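Farnesyl diphosphate synthase (Rhodobacter capsulatus, PDB 3M0G) probably condenses farnesyl diphosphate with isopentenyl diphosphate to make geranylgeranyl diphosphate, a magnesium-dependent step that supplies carotenoid and other isoprenoid pathways. Local coordinates at residues R173-K178 with A211-D216; E262-L267 with C280-I285. All blocks are in the same frame, centred on the assembly; numbering follows the deposited sequence.

Interaction 1 of 2, residues R173-K178 with A211-D216; sequences RLQAGK and AFQIAD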
ATOM      1  N   ARG B 173      -0.990  20.852  10.928  1.00  9.69           N
ATOM      2  CA  ARG B 173      -1.779  19.664  10.571  1.00  9.89           C
ATOM      3  C   ARG B 173      -1.263  19.003   9.284  1.00  8.29           C
ATOM      4  O   ARG B 173      -1.199  17.782   9.182  1.00  8.18           O
ATOM      5  CB  ARG B 173      -3.254  20.055  10.399  1.00 10.93           C
ATOM      6  CG  ARG B 173      -4.205  18.875  10.150  1.00 21.66           C
ATOM      7  CD  ARG B 173      -5.655  19.322  10.005  1.00 12.72           C
ATOM      8  NE  ARG B 173      -5.905  20.105   8.787  1.00 22.03           N
ATOM      9  CZ  ARG B 173      -7.094  20.573   8.409  1.00 14.39           C
ATOM     10  NH1 ARG B 173      -7.208  21.279   7.287  1.00 22.80           N
ATOM     11  NH2 ARG B 173      -8.187  20.358   9.141  1.00 22.65           N
ATOM     12  N   LEU B 174      -0.907  19.820   8.307  1.00  8.23           N
ATOM     13  CA  LEU B 174      -0.377  19.346   7.023  1.00  8.34           C
ATOM     14  C   LEU B 174       0.916  18.583   7.238  1.00  7.86           C
ATOM     15  O   LEU B 174       1.119  17.495   6.702  1.00  6.89           O
ATOM     16  CB  LEU B 174      -0.097  20.551   6.137  1.00  9.34           C
ATOM     17  CG  LEU B 174       0.298  20.410   4.676  1.00  9.85           C
ATOM     18  CD1 LEU B 174      -0.556  21.393   3.875  1.00 10.31           C
ATOM     19  CD2 LEU B 174       1.768  20.693   4.502  1.00 10.63           C
ATOM     20  N   GLN B 175       1.790  19.187   8.035  1.00  8.06           N
ATOM     21  CA  GLN B 175       3.120  18.653   8.298  1.00  7.21           C
ATOM     22  C   GLN B 175       3.157  17.413   9.170  1.00  6.54           C
ATOM     23  O   GLN B 175       3.977  16.508   8.936  1.00  6.40           O
ATOM     24  CB  GLN B 175       4.044  19.748   8.806  1.00  9.18           C
ATOM     25  CG  GLN B 175       4.433  20.729   7.687  1.00 35.91           C
ATOM     26  CD  GLN B 175       4.937  20.034   6.413  1.00  9.67           C
ATOM     27  OE1 GLN B 175       5.382  18.883   6.448  1.00 36.40           O
ATOM     28  NE2 GLN B 175       4.902  20.751   5.298  1.00 36.13           N
ATOM     29  N   ALA B 176       2.294  17.371  10.180  1.00  5.66           N
ATOM     30  CA  ALA B 176       2.102  16.161  10.956  1.00  4.96           C
ATOM     31  C   ALA B 176       1.747  14.924  10.087  1.00  5.38           C
ATOM     32  O   ALA B 176       2.315  13.846  10.243  1.00  6.13           O
ATOM     33  CB  ALA B 176       1.103  16.384  12.044  1.00  4.88           C
ATOM     34  N   GLY B 177       0.821  15.066   9.161  1.00  5.29           N
ATOM     35  CA  GLY B 177       0.577  13.952   8.239  1.00  6.35           C
ATOM     36  C   GLY B 177       1.658  13.744   7.189  1.00  5.66           C
ATOM     37  O   GLY B 177       2.141  12.626   7.024  1.00  7.19           O
ATOM     38  N   LYS B 178       2.079  14.827   6.534  1.00  4.73           N
ATOM     39  CA  LYS B 178       2.870  14.756   5.288  1.00  4.19           C
ATOM     40  C   LYS B 178       4.232  14.195   5.581  1.00  4.27           C
ATOM     41  O   LYS B 178       4.814  13.422   4.798  1.00  2.94           O
ATOM     42  CB  LYS B 178       3.052  16.138   4.672  1.00  4.98           C
ATOM     43  CG  LYS B 178       3.887  16.123   3.394  1.00 13.33           C
ATOM     44  CD  LYS B 178       3.904  17.456   2.674  1.00  8.36           C
ATOM     45  CE  LYS B 178       4.251  17.286   1.196  1.00 13.67           C
ATOM     46  NZ  LYS B 178       5.691  17.053   0.872  1.00 11.17           N
ATOM     47  N   ALA B 211      10.484  19.907  13.847  1.00 10.31           N
ATOM     48  CA  ALA B 211      11.823  20.481  13.622  1.00  9.81           C
ATOM     49  C   ALA B 211      12.338  20.186  12.211  1.00  9.51           C
ATOM     50  O   ALA B 211      13.000  21.012  11.603  1.00  8.74           O
ATOM     51  CB  ALA B 211      12.834  19.951  14.667  1.00  9.32           C
ATOM     52  N   PHE B 212      12.078  18.977  11.721  1.00 11.40           N
ATOM     53  CA  PHE B 212      12.516  18.544  10.382  1.00 12.57           C
ATOM     54  C   PHE B 212      11.963  19.459   9.294  1.00 13.06           C
ATOM     55  O   PHE B 212      12.705  19.972   8.461  1.00 14.23           O
ATOM     56  CB  PHE B 212      12.070  17.089  10.147  1.00 13.83           C
ATOM     57  CG  PHE B 212      12.301  16.574   8.752  1.00 17.60           C
ATOM     58  CD1 PHE B 212      11.324  16.713   7.770  1.00 14.49           C
ATOM     59  CD2 PHE B 212      13.467  15.906   8.428  1.00 15.16           C
ATOM     60  CE1 PHE B 212      11.541  16.216   6.476  1.00 18.49           C
ATOM     61  CE2 PHE B 212      13.681  15.402   7.138  1.00 18.04           C
ATOM     62  CZ  PHE B 212      12.724  15.569   6.167  1.00 14.16           C
ATOM     63  N   GLN B 213      10.662  19.675   9.319  1.00 13.28           N
ATOM     64  CA  GLN B 213      10.015  20.478   8.295  1.00 13.11           C
ATOM     65  C   GLN B 213      10.402  21.952   8.381  1.00 12.61           C
ATOM     66  O   GLN B 213      10.695  22.575   7.352  1.00 13.21           O
ATOM     67  CB  GLN B 213       8.514  20.320   8.350  1.00 14.50           C
ATOM     68  CG  GLN B 213       7.825  21.032   7.200  1.00 20.30           C
ATOM     69  CD  GLN B 213       8.230  20.477   5.845  1.00 14.93           C
ATOM     70  OE1 GLN B 213       8.247  19.253   5.632  1.00 21.30           O
ATOM     71  NE2 GLN B 213       8.554  21.369   4.917  1.00 20.73           N
ATOM     72  N   ILE B 214      10.405  22.496   9.599  1.00 11.28           N
ATOM     73  CA  ILE B 214      10.917  23.854   9.848  1.00 10.21           C
ATOM     74  C   ILE B 214      12.337  24.060   9.267  1.00 10.38           C
ATOM     75  O   ILE B 214      12.574  25.030   8.536  1.00  9.29           O
ATOM     76  CB  ILE B 214      10.805  24.260  11.352  1.00  8.77           C
ATOM     77  CG1 ILE B 214       9.347  24.148  11.807  1.00  9.89           C
ATOM     78  CG2 ILE B 214      11.318  25.680  11.575  1.00  9.24           C
ATOM     79  CD1 ILE B 214       9.100  24.293  13.317  1.00  7.53           C
ATOM     80  N   ALA B 215      13.267  23.146   9.574  1.00 11.75           N
ATOM     81  CA  ALA B 215      14.615  23.187   8.999  1.00 13.02           C
ATOM     82  C   ALA B 215      14.641  23.227   7.466  1.00 13.96           C
ATOM     83  O   ALA B 215      15.313  24.090   6.892  1.00 13.33           O
ATOM     84  CB  ALA B 215      15.478  22.037   9.536  1.00 13.50           C
ATOM     85  N   ASP B 216      13.918  22.298   6.830  1.00 16.80           N
ATOM     86  CA  ASP B 216      13.660  22.298   5.369  1.00 19.85           C
ATOM     87  C   ASP B 216      13.304  23.685   4.823  1.00 21.09           C
ATOM     88  O   ASP B 216      13.851  24.116   3.805  1.00 21.56           O
ATOM     89  CB  ASP B 216      12.518  21.333   5.006  1.00 20.91           C
ATOM     90  CG  ASP B 216      13.002  20.020   4.390  1.00 38.57           C
ATOM     91  OD1 ASP B 216      13.375  20.000   3.194  1.00 22.32           O
ATOM     92  OD2 ASP B 216      12.958  18.990   5.090  1.00 21.26           O
TER
HETATM   93  O   HOH W   1       6.664  18.403   3.404  1.00 18.65           O
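Gln213 OE1 is reached from helix 168-194 through a water, which donates to it at 2.9 Å while accepting a bond from Lys178 NZ at 3.0 Å. The ammonium group thus grips the far helix indirectly, and a weak, long ion pair joins the same NZ to Asp156. The direct contact belongs to Gln175 and Gln213, whose side chains cross at about a right angle with their amide planes only 23° apart, one stacked on the other. The aliphatic parts close up too, with Gln175 CG 3.4 Å from Gln213 CG. Gln213 reaches this position with CG anti to the backbone N (chi1 -174°), and a bend at chi2 (62°) then turns its amide face toward that of Gln175. Gln213 and Asp216 belong to the FQxxDDxxD signature of prenyl synthases, whose aspartates in relatives bind magnesium and diphosphate, and this probably places the contact beside the active site of the all-helical fold. Replacing Gln175 with an alanine would probably leave the Gln213 amide without its stacked neighbour and freer to turn about chi3. Beyond the pair, Phe212 and Gln213 also touch Thr179 on helix 168-194, and Ile214 packs against helix 249-265.

Interaction 2 of 2, residues E262-L267 with C280-I285; sequences EAEAAL and CARYVI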
ATOM      1  N   GLU B 262      12.855  19.579  22.990  1.00 12.32           N
ATOM      2  CA  GLU B 262      11.685  18.828  23.445  1.00 11.93           C
ATOM      3  C   GLU B 262      11.845  17.350  23.081  1.00 11.25           C
ATOM      4  O   GLU B 262      11.463  16.479  23.860  1.00 10.45           O
ATOM      5  CB  GLU B 262      10.384  19.356  22.829  1.00 12.50           C
ATOM      6  CG  GLU B 262      10.125  20.852  22.987  1.00 34.97           C
ATOM      7  CD  GLU B 262       9.342  21.219  24.236  1.00 13.72           C
ATOM      8  OE1 GLU B 262       9.828  20.962  25.360  1.00 35.36           O
ATOM      9  OE2 GLU B 262       8.235  21.794  24.096  1.00 35.25           O
ATOM     10  N   ALA B 263      12.405  17.097  21.890  1.00  9.93           N
ATOM     11  CA  ALA B 263      12.636  15.748  21.397  1.00  8.96           C
ATOM     12  C   ALA B 263      13.682  15.027  22.239  1.00  9.17           C
ATOM     13  O   ALA B 263      13.524  13.851  22.531  1.00 10.17           O
ATOM     14  CB  ALA B 263      13.059  15.777  19.952  1.00  7.42           C
ATOM     15  N   GLU B 264      14.740  15.740  22.613  1.00  9.37           N
ATOM     16  CA  GLU B 264      15.804  15.198  23.474  1.00  8.68           C
ATOM     17  C   GLU B 264      15.295  14.869  24.864  1.00  9.14           C
ATOM     18  O   GLU B 264      15.736  13.891  25.469  1.00  8.62           O
ATOM     19  CB  GLU B 264      16.947  16.203  23.628  1.00  8.92           C
ATOM     20  CG  GLU B 264      17.882  16.318  22.447  1.00 14.95           C
ATOM     21  CD  GLU B 264      18.969  17.326  22.701  1.00  8.65           C
ATOM     22  OE1 GLU B 264      18.711  18.541  22.562  1.00 15.36           O
ATOM     23  OE2 GLU B 264      20.081  16.911  23.067  1.00 15.43           O
ATOM     24  N   ALA B 265      14.401  15.716  25.379  1.00 10.24           N
ATOM     25  CA  ALA B 265      13.832  15.535  26.722  1.00 11.20           C
ATOM     26  C   ALA B 265      12.890  14.326  26.743  1.00 10.92           C
ATOM     27  O   ALA B 265      12.819  13.606  27.737  1.00 10.78           O
ATOM     28  CB  ALA B 265      13.099  16.811  27.175  1.00 11.33           C
ATOM     29  N   ALA B 266      12.176  14.101  25.639  1.00 11.06           N
ATOM     30  CA  ALA B 266      11.302  12.922  25.516  1.00 11.03           C
ATOM     31  C   ALA B 266      12.025  11.589  25.753  1.00 10.97           C
ATOM     32  O   ALA B 266      11.390  10.586  26.112  1.00 10.33           O
ATOM     33  CB  ALA B 266      10.592  12.916  24.172  1.00 10.99           C
ATOM     34  N   LEU B 267      13.350  11.584  25.586  1.00 11.49           N
ATOM     35  CA  LEU B 267      14.133  10.344  25.659  1.00 11.57           C
ATOM     36  C   LEU B 267      14.883  10.150  26.986  1.00 12.08           C
ATOM     37  O   LEU B 267      15.619   9.166  27.170  1.00 11.85           O
ATOM     38  CB  LEU B 267      15.073  10.229  24.455  1.00 11.16           C
ATOM     39  CG  LEU B 267      14.431  10.159  23.056  1.00  6.04           C
ATOM     40  CD1 LEU B 267      15.539  10.027  22.022  1.00 11.37           C
ATOM     41  CD2 LEU B 267      13.450   9.018  22.898  1.00 11.44           C
ATOM     42  N   CYS B 280      20.907  12.853  16.457  1.00 11.45           N
ATOM     43  CA  CYS B 280      20.172  12.873  15.202  1.00 12.53           C
ATOM     44  C   CYS B 280      19.192  14.048  15.141  1.00 12.92           C
ATOM     45  O   CYS B 280      19.063  14.689  14.101  1.00 13.51           O
ATOM     46  CB  CYS B 280      19.426  11.560  14.978  1.00 13.36           C
ATOM     47  SG  CYS B 280      18.550  11.508  13.401  1.00 16.36           S
ATOM     48  N   ALA B 281      18.507  14.322  16.250  1.00 12.65           N
ATOM     49  CA  ALA B 281      17.544  15.427  16.309  1.00 12.11           C
ATOM     50  C   ALA B 281      18.251  16.760  16.081  1.00 12.43           C
ATOM     51  O   ALA B 281      17.733  17.653  15.410  1.00 11.92           O
ATOM     52  CB  ALA B 281      16.810  15.434  17.641  1.00 11.66           C
ATOM     53  N   ARG B 282      19.438  16.885  16.652  1.00 13.29           N
ATOM     54  CA  ARG B 282      20.255  18.084  16.524  1.00 14.18           C
ATOM     55  C   ARG B 282      20.765  18.221  15.089  1.00 15.57           C
ATOM     56  O   ARG B 282      20.782  19.317  14.529  1.00 15.77           O
ATOM     57  CB  ARG B 282      21.440  18.018  17.503  1.00 14.20           C
ATOM     58  CG  ARG B 282      21.034  18.105  18.948  1.00  5.37           C
ATOM     59  CD  ARG B 282      22.185  18.528  19.818  1.00 14.19           C
ATOM     60  NE  ARG B 282      23.259  17.542  19.854  1.00  5.14           N
ATOM     61  CZ  ARG B 282      23.271  16.449  20.613  1.00 15.37           C
ATOM     62  NH1 ARG B 282      22.236  16.166  21.401  1.00  5.18           N
ATOM     63  NH2 ARG B 282      24.326  15.631  20.578  1.00  4.89           N
ATOM     64  N   TYR B 283      21.170  17.097  14.504  1.00 17.04           N
ATOM     65  CA  TYR B 283      21.588  17.041  13.103  1.00 18.66           C
ATOM     66  C   TYR B 283      20.483  17.517  12.144  1.00 19.45           C
ATOM     67  O   TYR B 283      20.772  18.220  11.173  1.00 18.81           O
ATOM     68  CB  TYR B 283      22.062  15.624  12.768  1.00 19.74           C
ATOM     69  CG  TYR B 283      21.949  15.175  11.320  1.00 27.78           C
ATOM     70  CD1 TYR B 283      20.910  14.338  10.913  1.00 20.84           C
ATOM     71  CD2 TYR B 283      22.902  15.546  10.373  1.00 20.65           C
ATOM     72  CE1 TYR B 283      20.806  13.903   9.593  1.00 28.25           C
ATOM     73  CE2 TYR B 283      22.812  15.120   9.047  1.00 28.30           C
ATOM     74  CZ  TYR B 283      21.763  14.297   8.665  1.00 21.17           C
ATOM     75  OH  TYR B 283      21.662  13.866   7.353  1.00 28.89           O
ATOM     76  N   VAL B 284      19.227  17.154  12.422  1.00 20.71           N
ATOM     77  CA  VAL B 284      18.122  17.559  11.538  1.00 21.59           C
ATOM     78  C   VAL B 284      18.104  19.076  11.313  1.00 22.37           C
ATOM     79  O   VAL B 284      17.774  19.531  10.221  1.00 22.02           O
ATOM     80  CB  VAL B 284      16.717  17.044  11.998  1.00 21.88           C
ATOM     81  CG1 VAL B 284      16.185  17.831  13.189  1.00 34.54           C
ATOM     82  CG2 VAL B 284      15.730  17.144  10.862  1.00 34.57           C
ATOM     83  N   ILE B 285      18.485  19.832  12.344  1.00 23.65           N
ATOM     84  CA  ILE B 285      18.462  21.295  12.299  1.00 25.22           C
ATOM     85  C   ILE B 285      19.842  21.964  12.182  1.00 26.36           C
ATOM     86  O   ILE B 285      19.921  23.191  12.092  1.00 26.20           O
ATOM     87  CB  ILE B 285      17.687  21.910  13.517  1.00 25.22           C
ATOM     88  CG1 ILE B 285      18.432  21.655  14.834  1.00 18.06           C
ATOM     89  CG2 ILE B 285      16.240  21.408  13.557  1.00 18.21           C
ATOM     90  CD1 ILE B 285      17.985  22.550  15.975  1.00 24.87           C
TER
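Glu264 and Arg282 form a polar link between helix 249-265 and helix 275-285, a salt bridge in which Glu264 OE2 lies 2.8 Å from Arg282 NH1. The separation is short, but as a hydrogen bond it is weak, because the N-H...O angle is just 124°. OE2 meets the guanidinium at its edge, near the plane, and the carboxylate is turned 52° from that plane, so one oxygen engages one nitrogen and no two-pronged pairing forms. The glutamate chain runs extended beyond CG, whereas the arginine bends at chi3 (-65°) to bring NH1 back to OE2. Arg282 also touches a crystal neighbour, which may influence its pose.

Backbone acceptors are served too. Glu264 O takes a hydrogen bond from Arg278 NH2 and, within its own segment, a weak one from Leu267 N at 3.3 Å. Glu264 thus engages the other helix through both its carboxylate and its carbonyl oxygen. On the other side, Cys280 O accepts from Val284 N and Arg282 O from Ile285 N. Beside the charges, Ala263 CB meets Ala281 CB at 4.4 Å, and their CA atoms, 7.1 Å apart, mark the closest backbone approach. Small residues facing each other inside, with a partly exposed charged pair beside them, build an antiparallel alpha-alpha hairpin, here the last two helices of the all-helical isoprenoid synthase fold.

Interaction 1 and interaction 2 lie in series along the chain, with centres about 15 Å apart. They share no helix: the first joins 168-194 to 199-219, the second 249-265 to 275-285, and the two pairs meet where 199-219 packs on 275-285, with Ala215 CB 3.5 Å from Val284 O. The first is a surface contact between partly exposed residues, made by stacked amides and a water, and its segment 211-216 carries part of an aspartate-rich signature. The second is partly buried: an alanine pair is enclosed while the ion pair stays partly exposed. It lies farther from the chain centre, about 16 Å against 11 Å, and joins the last two helices through a direct ion pair.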